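Local coordinates for uncharacterized protein (Parabacteroides merdae, PDB 4R7F) that is of unknown function but folds into three immunoglobulin-like beta-sandwich domains, binds magnesium, and contains a region related to the first domain of type 9 secretion system plug proteins, at residues Ile26-Ile31 and Asp271-Ile276; Leu17-Ala22 and Glu37-Asn42; Gln187-Asp192 and Gln371-Ile376. One frame throughout, in Å; residues are numbered along the deposited sequence.

From the N terminus, contact 2 closes first: strand 14-21 pairs with strand 39-46 across a connection that itself contains strand 30-32 and Ile26-Ile31, the first half of contact 1. Contact 1 then reaches some 240 residues ahead to Asp271-Ile276, so it crosses contact 2. Contact 3 opens at Gln187-Asp192, inside the span of contact 1, and closes beyond it at Gln371-Ile376; these two cross as well. Contacts 2 and 3 follow in series without touching. Contact 1 touches both others, through Ser27 OG near Val21 N and through the acidic cluster beside the magnesium ion, thereby tying the N-terminal sheets to the two later sheets containing strands 274-276 and 373-380.

Contact 1 (Ile26-Ile31 and Asp271-Ile276); sequences ISEPYI and DGRFFI. With MG (magnesium ion), chain G.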
loop_
_atom_site.group_PDB
_atom_site.type_symbol
_atom_site.label_atom_id
_atom_site.label_comp_id
_atom_site.label_asym_id
_atom_site.label_seq_id
_atom_site.Cartn_x
_atom_site.Cartn_y
_atom_site.Cartn_z
ATOM N N ILE A 26 -0.487 -11.544 -0.300
ATOM C CA ILE A 26 -1.166 -10.747 -1.316
ATOM C C ILE A 26 -0.191 -10.652 -2.468
ATOM O O ILE A 26 0.952 -10.265 -2.263
ATOM C CB ILE A 26 -1.399 -9.298 -0.821
ATOM C CG1 ILE A 26 -2.271 -9.268 0.441
ATOM C CG2 ILE A 26 -1.971 -8.410 -1.920
ATOM C CD1 ILE A 26 -3.625 -9.903 0.288
ATOM N N SER A 27 -0.590 -11.016 -3.678
ATOM C CA SER A 27 0.367 -10.881 -4.752
ATOM C C SER A 27 -0.251 -10.663 -6.090
ATOM O O SER A 27 -1.457 -10.565 -6.218
ATOM C CB SER A 27 1.377 -12.041 -4.759
ATOM O OG SER A 27 0.742 -13.253 -5.030
ATOM N N GLU A 28 0.621 -10.477 -7.072
ATOM C CA GLU A 28 0.231 -10.421 -8.442
ATOM C C GLU A 28 0.788 -11.626 -9.167
ATOM O O GLU A 28 1.841 -12.157 -8.801
ATOM C CB GLU A 28 0.736 -9.140 -9.062
ATOM C CG GLU A 28 0.336 -7.885 -8.297
ATOM C CD GLU A 28 -1.149 -7.588 -8.316
ATOM O OE1 GLU A 28 -1.854 -7.973 -9.269
ATOM O OE2 GLU A 28 -1.593 -6.927 -7.368
ATOM N N PRO A 29 0.107 -12.049 -10.228
ATOM C CA PRO A 29 0.538 -13.235 -10.969
ATOM C C PRO A 29 1.665 -12.938 -11.955
ATOM O O PRO A 29 1.501 -13.128 -13.151
ATOM C CB PRO A 29 -0.745 -13.641 -11.705
ATOM C CG PRO A 29 -1.425 -12.320 -11.992
ATOM C CD PRO A 29 -1.088 -11.418 -10.841
ATOM N N TYR A 30 2.762 -12.396 -11.450
ATOM C CA TYR A 30 3.980 -12.266 -12.222
ATOM C C TYR A 30 5.221 -12.385 -11.362
ATOM O O TYR A 30 5.228 -12.040 -10.153
ATOM C CB TYR A 30 4.023 -10.960 -13.049
ATOM C CG TYR A 30 3.719 -9.687 -12.304
ATOM C CD1 TYR A 30 4.703 -9.018 -11.582
ATOM C CD2 TYR A 30 2.448 -9.120 -12.352
ATOM C CE1 TYR A 30 4.422 -7.823 -10.897
ATOM C CE2 TYR A 30 2.149 -7.931 -11.671
ATOM C CZ TYR A 30 3.131 -7.286 -10.932
ATOM O OH TYR A 30 2.832 -6.092 -10.292
ATOM N N ILE A 31 6.275 -12.867 -12.022
ATOM C CA ILE A 31 7.617 -12.926 -11.463
ATOM C C ILE A 31 8.671 -12.464 -12.473
ATOM O O ILE A 31 8.412 -12.373 -13.673
ATOM C CB ILE A 31 7.941 -14.342 -10.987
ATOM C CG1 ILE A 31 7.834 -15.354 -12.123
ATOM C CG2 ILE A 31 6.963 -14.738 -9.890
ATOM C CD1 ILE A 31 8.339 -16.745 -11.760
ATOM N N ASP A 271 -9.467 -6.474 -2.830
ATOM C CA ASP A 271 -9.764 -6.338 -4.272
ATOM C C ASP A 271 -10.114 -7.639 -5.011
ATOM O O ASP A 271 -9.598 -7.877 -6.113
ATOM C CB ASP A 271 -8.592 -5.652 -4.974
ATOM C CG ASP A 271 -8.349 -4.210 -4.489
ATOM O OD1 ASP A 271 -9.281 -3.539 -3.961
ATOM O OD2 ASP A 271 -7.193 -3.746 -4.695
ATOM N N GLY A 272 -10.939 -8.475 -4.367
ATOM C CA GLY A 272 -11.519 -9.655 -4.946
ATOM C C GLY A 272 -10.847 -10.940 -4.506
ATOM O O GLY A 272 -11.289 -12.021 -4.847
ATOM N N ARG A 273 -9.793 -10.835 -3.721
ATOM C CA ARG A 273 -9.096 -12.023 -3.263
ATOM C C ARG A 273 -9.869 -12.791 -2.202
ATOM O O ARG A 273 -10.831 -12.281 -1.589
ATOM C CB ARG A 273 -7.718 -11.663 -2.704
ATOM C CG ARG A 273 -6.788 -11.057 -3.732
ATOM C CD ARG A 273 -5.508 -10.560 -3.092
ATOM N NE ARG A 273 -4.572 -10.141 -4.136
ATOM C CZ ARG A 273 -4.546 -8.937 -4.682
ATOM N NH1 ARG A 273 -5.382 -7.992 -4.272
ATOM N NH2 ARG A 273 -3.668 -8.670 -5.637
ATOM N N PHE A 274 -9.442 -14.037 -2.008
ATOM C CA PHE A 274 -9.916 -14.863 -0.905
ATOM C C PHE A 274 -8.737 -15.516 -0.217
ATOM O O PHE A 274 -7.662 -15.601 -0.800
ATOM C CB PHE A 274 -10.924 -15.924 -1.389
ATOM C CG PHE A 274 -10.334 -17.000 -2.265
ATOM C CD1 PHE A 274 -9.638 -18.046 -1.724
ATOM C CD2 PHE A 274 -10.520 -16.972 -3.624
ATOM C CE1 PHE A 274 -9.106 -19.008 -2.538
ATOM C CE2 PHE A 274 -10.031 -17.943 -4.433
ATOM C CZ PHE A 274 -9.307 -18.956 -3.898
ATOM N N PHE A 275 -8.953 -16.010 1.004
ATOM C CA PHE A 275 -7.883 -16.542 1.827
ATOM C C PHE A 275 -8.424 -17.743 2.542
ATOM O O PHE A 275 -9.418 -17.632 3.255
ATOM C CB PHE A 275 -7.441 -15.503 2.837
ATOM C CG PHE A 275 -7.032 -14.219 2.197
ATOM C CD1 PHE A 275 -7.973 -13.230 1.941
ATOM C CD2 PHE A 275 -5.727 -14.034 1.764
ATOM C CE1 PHE A 275 -7.621 -12.072 1.278
ATOM C CE2 PHE A 275 -5.371 -12.872 1.130
ATOM C CZ PHE A 275 -6.319 -11.894 0.886
ATOM N N ILE A 276 -7.783 -18.885 2.333
ATOM C CA ILE A 276 -8.243 -20.134 2.917
ATOM C C ILE A 276 -7.728 -20.218 4.362
ATOM O O ILE A 276 -6.538 -20.167 4.601
ATOM C CB ILE A 276 -7.778 -21.331 2.098
ATOM C CG1 ILE A 276 -8.288 -21.239 0.643
ATOM C CG2 ILE A 276 -8.206 -22.623 2.775
ATOM C CD1 ILE A 276 -9.796 -21.144 0.468
HETATM MG MG MG G . -10.813 -2.265 -3.029
HETATM O O HOH W 1 -2.978 -12.490 -4.336
HETATM O O HOH W 2 -12.456 -2.177 -4.760
#
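Arg273 and Ile26 form the centre of this small interface, with Phe275 flanking them. The methyl CG2 of Ile26 sits above the middle of the Arg273 guanidinium, with CG2 3.8 Å from CZ, and the two side chains cross at about a right angle. The other branch of Ile26 runs to its neighbour: CD1 meets the edge of the Phe275 ring, 3.4 Å from CZ. One isoleucine therefore lies over a charged plane with one methyl and against an aromatic edge with the other.

The arginine chain is extended from CG to NE, and a near-perpendicular turn at its end (chi4 86°) sets the guanidinium flat beneath Ile26, while its edge faces polar atoms. Arg273 NH2 donates to Ser27 O at 3.0 Å, with a nearly straight N-H...O angle of 166°; the oxygen lies in the guanidinium plane, but the nitrogen stands above the carbonyl plane. The same NH2 reaches Glu28 OE2 at 3.2 Å in a salt bridge whose hydrogen bond is weak, the carboxylate being turned 88° from the guanidinium plane. Glu28 has a further partner in Asn189, bonded to its OE1. A water completes the edge, accepting from Arg273 NE at 2.8 Å and from Ser27 N at 2.9 Å. Outside the segments, NH1 pairs with Glu373 and with the carbonyl of Gln270, so every nitrogen of the guanidinium is engaged and its rotation is fixed.

Asp271, two residues before the arginine, binds the magnesium ion through OD1, which links this end of the segment to the metal site. Ile26-Ile31 leads into strand 30-32, which lies parallel to strand 129-138, whereas strand 274-276 pairs antiparallel with strand 342-352. Phe274 and Ile276 also touch strand 14-21, bringing the later sheet against the N-terminal one.

Contact 2 (Leu17-Ala22 and Glu37-Asn42); sequences LQVKVA and EQIEIN
Lys20 and Glu40 lie side by side across two antiparallel strands and point the same way. The glutamate chain is extended, starting with CG opposite the backbone N (chi1 176°), whereas the lysine starts with CG between the N and the carbonyl carbon (chi1 48°) and bends again at its next two torsions, folding its methylenes onto the acid. In the conformer described, one of two deposited, Lys20 CD is 3.4 Å from Glu40 OE1 and Lys20 NZ is 3.7 Å from it, a long salt bridge that is doubtful in detail; a water joins the two groups, and NZ also bonds to Glu24 O. The second carboxylate oxygen is met on its anti side by the amide of the next residue on this face: Asn42 ND2 donates to Glu40 OE2 at 3.1 Å, while Asn42 OD1 is taken by Asn98. Ala22 packs at the other end, its CB 4.0 Å from Glu40 CB.

The opposite face is apolar. Val19 and Ile41 form a non-hydrogen-bonded pair there, but the closer approach for Val19 is diagonal: its CG1 stands 4.0 Å from Ile39 CG2, the two chains crossing at a slant. Leu17 and Ile41 instead run alongside each other, with CD1 4.0 Å from CG2.

Main-chain bonds hold this register. Gln18-Asn42 and Lys20-Glu40 are hydrogen-bonded pairs with two bonds each, and Ala22 N donates to Gln38 O at 2.7 Å. The short strand axes approach to 4.6 Å at 159° between N-to-C directions, antiparallel with some twist.

Strand 14-21 is an outermost strand of its four-stranded sheet, with strand 39-46 between it and strand 96-103. Leu17, Val19, Ile39 and Ile41 rest on strand 129-138 of the other sheet, and Ile31 touches Val21 and Ile39: the packing of a beta sandwich.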
loop_
_atom_site.group_PDB
_atom_site.type_symbol
_atom_site.label_atom_id
_atom_site.label_comp_id
_atom_site.label_asym_id
_atom_site.label_seq_id
_atom_site.Cartn_x
_atom_site.Cartn_y
_atom_site.Cartn_z
ATOM N N LEU A 17 -8.631 -23.124 -7.259
ATOM C CA LEU A 17 -7.435 -22.823 -8.028
ATOM C C LEU A 17 -6.918 -21.440 -7.648
ATOM O O LEU A 17 -7.631 -20.464 -7.779
ATOM C CB LEU A 17 -7.729 -22.849 -9.505
ATOM C CG LEU A 17 -6.572 -22.484 -10.417
ATOM C CD1 LEU A 17 -5.467 -23.521 -10.332
ATOM C CD2 LEU A 17 -7.092 -22.391 -11.842
ATOM N N GLN A 18 -5.678 -21.394 -7.178
ATOM C CA GLN A 18 -4.977 -20.165 -6.875
ATOM C C GLN A 18 -3.676 -20.097 -7.653
ATOM O O GLN A 18 -2.945 -21.085 -7.755
ATOM C CB GLN A 18 -4.625 -20.105 -5.391
ATOM C CG GLN A 18 -5.825 -20.168 -4.471
ATOM C CD GLN A 18 -5.442 -20.129 -2.995
ATOM O OE1 GLN A 18 -5.354 -21.170 -2.313
ATOM N NE2 GLN A 18 -5.230 -18.937 -2.497
ATOM N N VAL A 19 -3.425 -18.910 -8.190
ATOM C CA VAL A 19 -2.181 -18.512 -8.811
ATOM C C VAL A 19 -1.645 -17.257 -8.092
ATOM O O VAL A 19 -2.253 -16.191 -8.128
ATOM C CB VAL A 19 -2.417 -18.221 -10.292
ATOM C CG1 VAL A 19 -1.108 -17.837 -10.975
ATOM C CG2 VAL A 19 -3.084 -19.426 -10.945
ATOM N N LYS A 20 -0.510 -17.427 -7.428
ATOM C CA LYS A 20 0.059 -16.387 -6.589
ATOM C C LYS A 20 1.566 -16.558 -6.539
ATOM O O LYS A 20 2.102 -17.526 -7.072
ATOM C CB LYS A 20 -0.558 -16.435 -5.190
ATOM C CG LYS A 20 -0.590 -17.815 -4.564
ATOM C CD LYS A 20 0.462 -17.975 -3.479
ATOM C CE LYS A 20 -0.071 -17.621 -2.098
ATOM N NZ LYS A 20 1.017 -17.754 -1.101
ATOM N N VAL A 21 2.265 -15.588 -5.959
ATOM C CA VAL A 21 3.697 -15.724 -5.816
ATOM C C VAL A 21 3.938 -16.562 -4.571
ATOM O O VAL A 21 3.414 -16.244 -3.509
ATOM C CB VAL A 21 4.401 -14.378 -5.715
ATOM C CG1 VAL A 21 5.867 -14.583 -5.360
ATOM C CG2 VAL A 21 4.280 -13.629 -7.017
ATOM N N ALA A 22 4.693 -17.653 -4.730
ATOM C CA ALA A 22 4.969 -18.583 -3.641
ATOM C C ALA A 22 5.501 -17.791 -2.450
ATOM O O ALA A 22 6.370 -16.911 -2.597
ATOM C CB ALA A 22 5.980 -19.632 -4.072
ATOM N N GLU A 37 12.054 -15.557 -7.059
ATOM C CA GLU A 37 10.653 -15.849 -6.755
ATOM C C GLU A 37 10.053 -16.918 -7.651
ATOM O O GLU A 37 10.487 -17.133 -8.783
ATOM C CB GLU A 37 9.824 -14.571 -6.814
ATOM C CG GLU A 37 10.238 -13.570 -5.742
ATOM C CD GLU A 37 9.212 -12.462 -5.516
ATOM O OE1 GLU A 37 8.645 -11.922 -6.511
ATOM O OE2 GLU A 37 8.974 -12.127 -4.328
ATOM N N GLN A 38 9.058 -17.614 -7.131
ATOM C CA GLN A 38 8.331 -18.580 -7.949
ATOM C C GLN A 38 6.841 -18.326 -7.950
ATOM O O GLN A 38 6.257 -17.863 -6.952
ATOM C CB GLN A 38 8.541 -19.976 -7.406
ATOM C CG GLN A 38 9.995 -20.433 -7.396
ATOM C CD GLN A 38 10.179 -21.666 -6.522
ATOM O OE1 GLN A 38 10.056 -21.582 -5.295
ATOM N NE2 GLN A 38 10.412 -22.823 -7.150
ATOM N N ILE A 39 6.199 -18.702 -9.047
ATOM C CA ILE A 39 4.744 -18.791 -9.068
ATOM C C ILE A 39 4.287 -20.089 -8.438
ATOM O O ILE A 39 4.866 -21.147 -8.702
ATOM C CB ILE A 39 4.190 -18.727 -10.493
ATOM C CG1 ILE A 39 4.341 -17.313 -11.032
ATOM C CG2 ILE A 39 2.716 -19.081 -10.504
ATOM C CD1 ILE A 39 3.356 -16.308 -10.455
ATOM N N GLU A 40 3.244 -19.993 -7.616
ATOM C CA GLU A 40 2.621 -21.132 -7.010
ATOM C C GLU A 40 1.238 -21.322 -7.627
ATOM O O GLU A 40 0.400 -20.424 -7.587
ATOM C CB GLU A 40 2.481 -20.941 -5.512
ATOM C CG GLU A 40 1.730 -22.073 -4.797
ATOM C CD GLU A 40 1.655 -21.876 -3.279
ATOM O OE1 GLU A 40 2.192 -20.874 -2.790
ATOM O OE2 GLU A 40 1.064 -22.709 -2.561
ATOM N N ILE A 41 1.014 -22.517 -8.164
ATOM C CA ILE A 41 -0.278 -22.963 -8.595
ATOM C C ILE A 41 -0.769 -23.964 -7.574
ATOM O O ILE A 41 -0.184 -24.994 -7.376
ATOM C CB ILE A 41 -0.219 -23.603 -9.982
ATOM C CG1 ILE A 41 0.026 -22.521 -11.026
ATOM C CG2 ILE A 41 -1.517 -24.334 -10.261
ATOM C CD1 ILE A 41 0.816 -22.984 -12.216
ATOM N N ASN A 42 -1.869 -23.631 -6.935
ATOM C CA ASN A 42 -2.451 -24.425 -5.881
ATOM C C ASN A 42 -3.943 -24.755 -6.184
ATOM O O ASN A 42 -4.731 -23.898 -6.609
ATOM C CB ASN A 42 -2.324 -23.627 -4.596
ATOM C CG ASN A 42 -2.480 -24.484 -3.368
ATOM O OD1 ASN A 42 -3.547 -25.038 -3.099
ATOM N ND2 ASN A 42 -1.405 -24.622 -2.631
HETATM O O HOH W 3 2.833 -19.692 -0.695
HETATM O O HOH W 4 8.476 -17.056 -4.370
#

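Contact 3 (Gln187-Asp192 and Gln371-Ile376); sequences QDNRRD and QNEYSI. With MG (magnesium ion), chain G.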
loop_
_atom_site.group_PDB
_atom_site.type_symbol
_atom_site.label_atom_id
_atom_site.label_comp_id
_atom_site.label_asym_id
_atom_site.label_seq_id
_atom_site.Cartn_x
_atom_site.Cartn_y
_atom_site.Cartn_z
ATOM N N GLN A 187 -7.766 -3.699 -14.155
ATOM C CA GLN A 187 -8.307 -3.245 -12.887
ATOM C C GLN A 187 -8.649 -4.458 -12.054
ATOM O O GLN A 187 -9.309 -5.382 -12.552
ATOM C CB GLN A 187 -9.578 -2.435 -13.115
ATOM C CG GLN A 187 -10.202 -1.809 -11.890
ATOM C CD GLN A 187 -11.552 -1.149 -12.194
ATOM O OE1 GLN A 187 -12.332 -1.671 -12.953
ATOM N NE2 GLN A 187 -11.821 0.006 -11.586
ATOM N N ASP A 188 -8.197 -4.460 -10.796
ATOM C CA ASP A 188 -8.499 -5.538 -9.836
ATOM C C ASP A 188 -8.393 -6.940 -10.469
ATOM O O ASP A 188 -9.253 -7.798 -10.266
ATOM C CB ASP A 188 -9.868 -5.324 -9.155
ATOM C CG ASP A 188 -9.968 -3.972 -8.444
ATOM O OD1 ASP A 188 -8.934 -3.494 -7.961
ATOM O OD2 ASP A 188 -11.065 -3.366 -8.394
ATOM N N ASN A 189 -7.331 -7.145 -11.249
ATOM C CA ASN A 189 -7.060 -8.431 -11.877
ATOM C C ASN A 189 -8.183 -9.002 -12.760
ATOM O O ASN A 189 -8.322 -10.218 -12.879
ATOM C CB ASN A 189 -6.602 -9.415 -10.785
ATOM C CG ASN A 189 -5.132 -9.188 -10.417
ATOM O OD1 ASN A 189 -4.235 -9.438 -11.219
ATOM N ND2 ASN A 189 -4.898 -8.664 -9.238
ATOM N N ARG A 190 -8.971 -8.107 -13.360
ATOM C CA ARG A 190 -10.113 -8.482 -14.190
ATOM C C ARG A 190 -9.688 -8.335 -15.627
ATOM O O ARG A 190 -9.132 -7.288 -16.024
ATOM C CB ARG A 190 -11.296 -7.560 -13.951
ATOM C CG ARG A 190 -12.037 -7.837 -12.654
ATOM C CD ARG A 190 -13.024 -6.721 -12.286
ATOM N NE ARG A 190 -13.942 -6.445 -13.386
ATOM C CZ ARG A 190 -14.755 -5.399 -13.422
ATOM N NH1 ARG A 190 -14.752 -4.512 -12.444
ATOM N NH2 ARG A 190 -15.574 -5.237 -14.444
ATOM N N ARG A 191 -9.963 -9.361 -16.416
ATOM C CA ARG A 191 -9.769 -9.266 -17.853
ATOM C C ARG A 191 -10.935 -8.688 -18.562
ATOM O O ARG A 191 -10.776 -8.135 -19.617
ATOM C CB ARG A 191 -9.467 -10.617 -18.450
ATOM C CG ARG A 191 -8.097 -11.116 -18.012
ATOM C CD ARG A 191 -7.546 -12.051 -19.061
ATOM N NE ARG A 191 -6.357 -12.753 -18.608
ATOM C CZ ARG A 191 -5.730 -13.683 -19.332
ATOM N NH1 ARG A 191 -6.205 -14.043 -20.528
ATOM N NH2 ARG A 191 -4.638 -14.270 -18.846
ATOM N N ASP A 192 -12.125 -8.807 -17.997
ATOM C CA ASP A 192 -13.328 -8.419 -18.726
ATOM C C ASP A 192 -13.365 -6.945 -19.126
ATOM O O ASP A 192 -13.894 -6.612 -20.191
ATOM C CB ASP A 192 -14.566 -8.789 -17.917
ATOM C CG ASP A 192 -14.704 -7.960 -16.641
ATOM O OD1 ASP A 192 -13.999 -8.255 -15.664
ATOM O OD2 ASP A 192 -15.542 -7.035 -16.610
ATOM N N GLN A 371 -10.719 2.195 -3.142
ATOM C CA GLN A 371 -9.362 1.660 -3.282
ATOM C C GLN A 371 -9.388 0.509 -4.291
ATOM O O GLN A 371 -10.014 -0.545 -4.053
ATOM C CB GLN A 371 -8.819 1.199 -1.911
ATOM C CG GLN A 371 -7.415 0.559 -1.960
ATOM C CD GLN A 371 -7.340 -0.967 -2.288
ATOM O OE1 GLN A 371 -8.137 -1.803 -1.792
ATOM N NE2 GLN A 371 -6.322 -1.332 -3.096
ATOM N N ASN A 372 -8.734 0.719 -5.430
ATOM C CA ASN A 372 -8.598 -0.325 -6.459
ATOM C C ASN A 372 -7.149 -0.459 -6.811
ATOM O O ASN A 372 -6.346 0.412 -6.488
ATOM C CB ASN A 372 -9.373 0.052 -7.720
ATOM C CG ASN A 372 -10.866 -0.040 -7.527
ATOM O OD1 ASN A 372 -11.407 -1.072 -7.088
ATOM N ND2 ASN A 372 -11.537 1.034 -7.822
ATOM N N GLU A 373 -6.799 -1.548 -7.469
ATOM C CA GLU A 373 -5.445 -1.692 -7.984
ATOM C C GLU A 373 -5.472 -1.799 -9.502
ATOM O O GLU A 373 -6.454 -2.251 -10.065
ATOM C CB GLU A 373 -4.765 -2.912 -7.391
ATOM C CG GLU A 373 -5.330 -4.245 -7.844
ATOM C CD GLU A 373 -4.814 -5.372 -6.992
ATOM O OE1 GLU A 373 -5.175 -5.422 -5.795
ATOM O OE2 GLU A 373 -4.043 -6.183 -7.507
ATOM N N TYR A 374 -4.386 -1.388 -10.143
ATOM C CA TYR A 374 -4.272 -1.418 -11.584
ATOM C C TYR A 374 -2.911 -1.940 -11.929
ATOM O O TYR A 374 -1.926 -1.400 -11.470
ATOM C CB TYR A 374 -4.412 -0.016 -12.162
ATOM C CG TYR A 374 -5.742 0.569 -11.864
ATOM C CD1 TYR A 374 -5.983 1.223 -10.672
ATOM C CD2 TYR A 374 -6.791 0.417 -12.734
ATOM C CE1 TYR A 374 -7.236 1.753 -10.381
ATOM C CE2 TYR A 374 -8.040 0.966 -12.455
ATOM C CZ TYR A 374 -8.272 1.613 -11.280
ATOM O OH TYR A 374 -9.564 2.090 -10.989
ATOM N N SER A 375 -2.865 -2.984 -12.733
ATOM C CA SER A 375 -1.594 -3.545 -13.171
ATOM C C SER A 375 -1.360 -3.164 -14.649
ATOM O O SER A 375 -2.230 -3.355 -15.490
ATOM C CB SER A 375 -1.591 -5.056 -12.991
ATOM O OG SER A 375 -1.966 -5.479 -11.687
ATOM N N ILE A 376 -0.188 -2.619 -14.927
ATOM C CA ILE A 376 0.220 -2.109 -16.230
ATOM C C ILE A 376 1.329 -3.018 -16.724
ATOM O O ILE A 376 2.363 -3.150 -16.078
ATOM C CB ILE A 376 0.747 -0.694 -16.102
ATOM C CG1 ILE A 376 -0.347 0.189 -15.497
ATOM C CG2 ILE A 376 1.187 -0.134 -17.457
ATOM C CD1 ILE A 376 0.197 1.467 -14.927
HETATM MG MG MG G . -10.813 -2.265 -3.029
HETATM O O HOH W 5 -4.884 -5.582 -11.457
HETATM O O HOH W 6 -2.155 -8.220 -12.595
HETATM O O HOH W 2 -12.456 -2.177 -4.760
#
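A type I' beta turn, Gln187 to Arg190, ends strand 181-187 where its last residue, Gln187, pairs with Tyr374 of the neighbouring antiparallel strand; Asp188 and Asn189, the turn's central residues, have positive phi. Asp188 N donates to Glu373 O (2.9 Å, 175°), and Glu373 N returns a bond to Asp188 OD1 (2.9 Å), nearly along the C-O axis, so a carboxylate stands in for a strand carbonyl.

Gln187 is extended, with CG opposite its backbone N (chi1 -176°), which lays it alongside Tyr374: CG is 3.6 Å from CE2, and NE2 donates to OH at 3.1 Å in a bent bond (138°), OH being tilted from the amide plane. NE2 has a second partner in Pro219 O, while Gln187 OE1 bonds to Asn193 and Tyr374 OH to Gln161. Two waters link Asn189 to Ser375 OG.

Gln371 O binds the magnesium ion at 2.2 Å; a water on the metal donates to Asn372 OD1. That oxygen also lies 2.7 Å from Asp188 OD2, and two oxygens this close suggest that Asp188 carries a proton. Glu373 adds to this acidic cluster next to Asp271; the metal and the arginine of contact 1 probably offset part of the gathered negative charge.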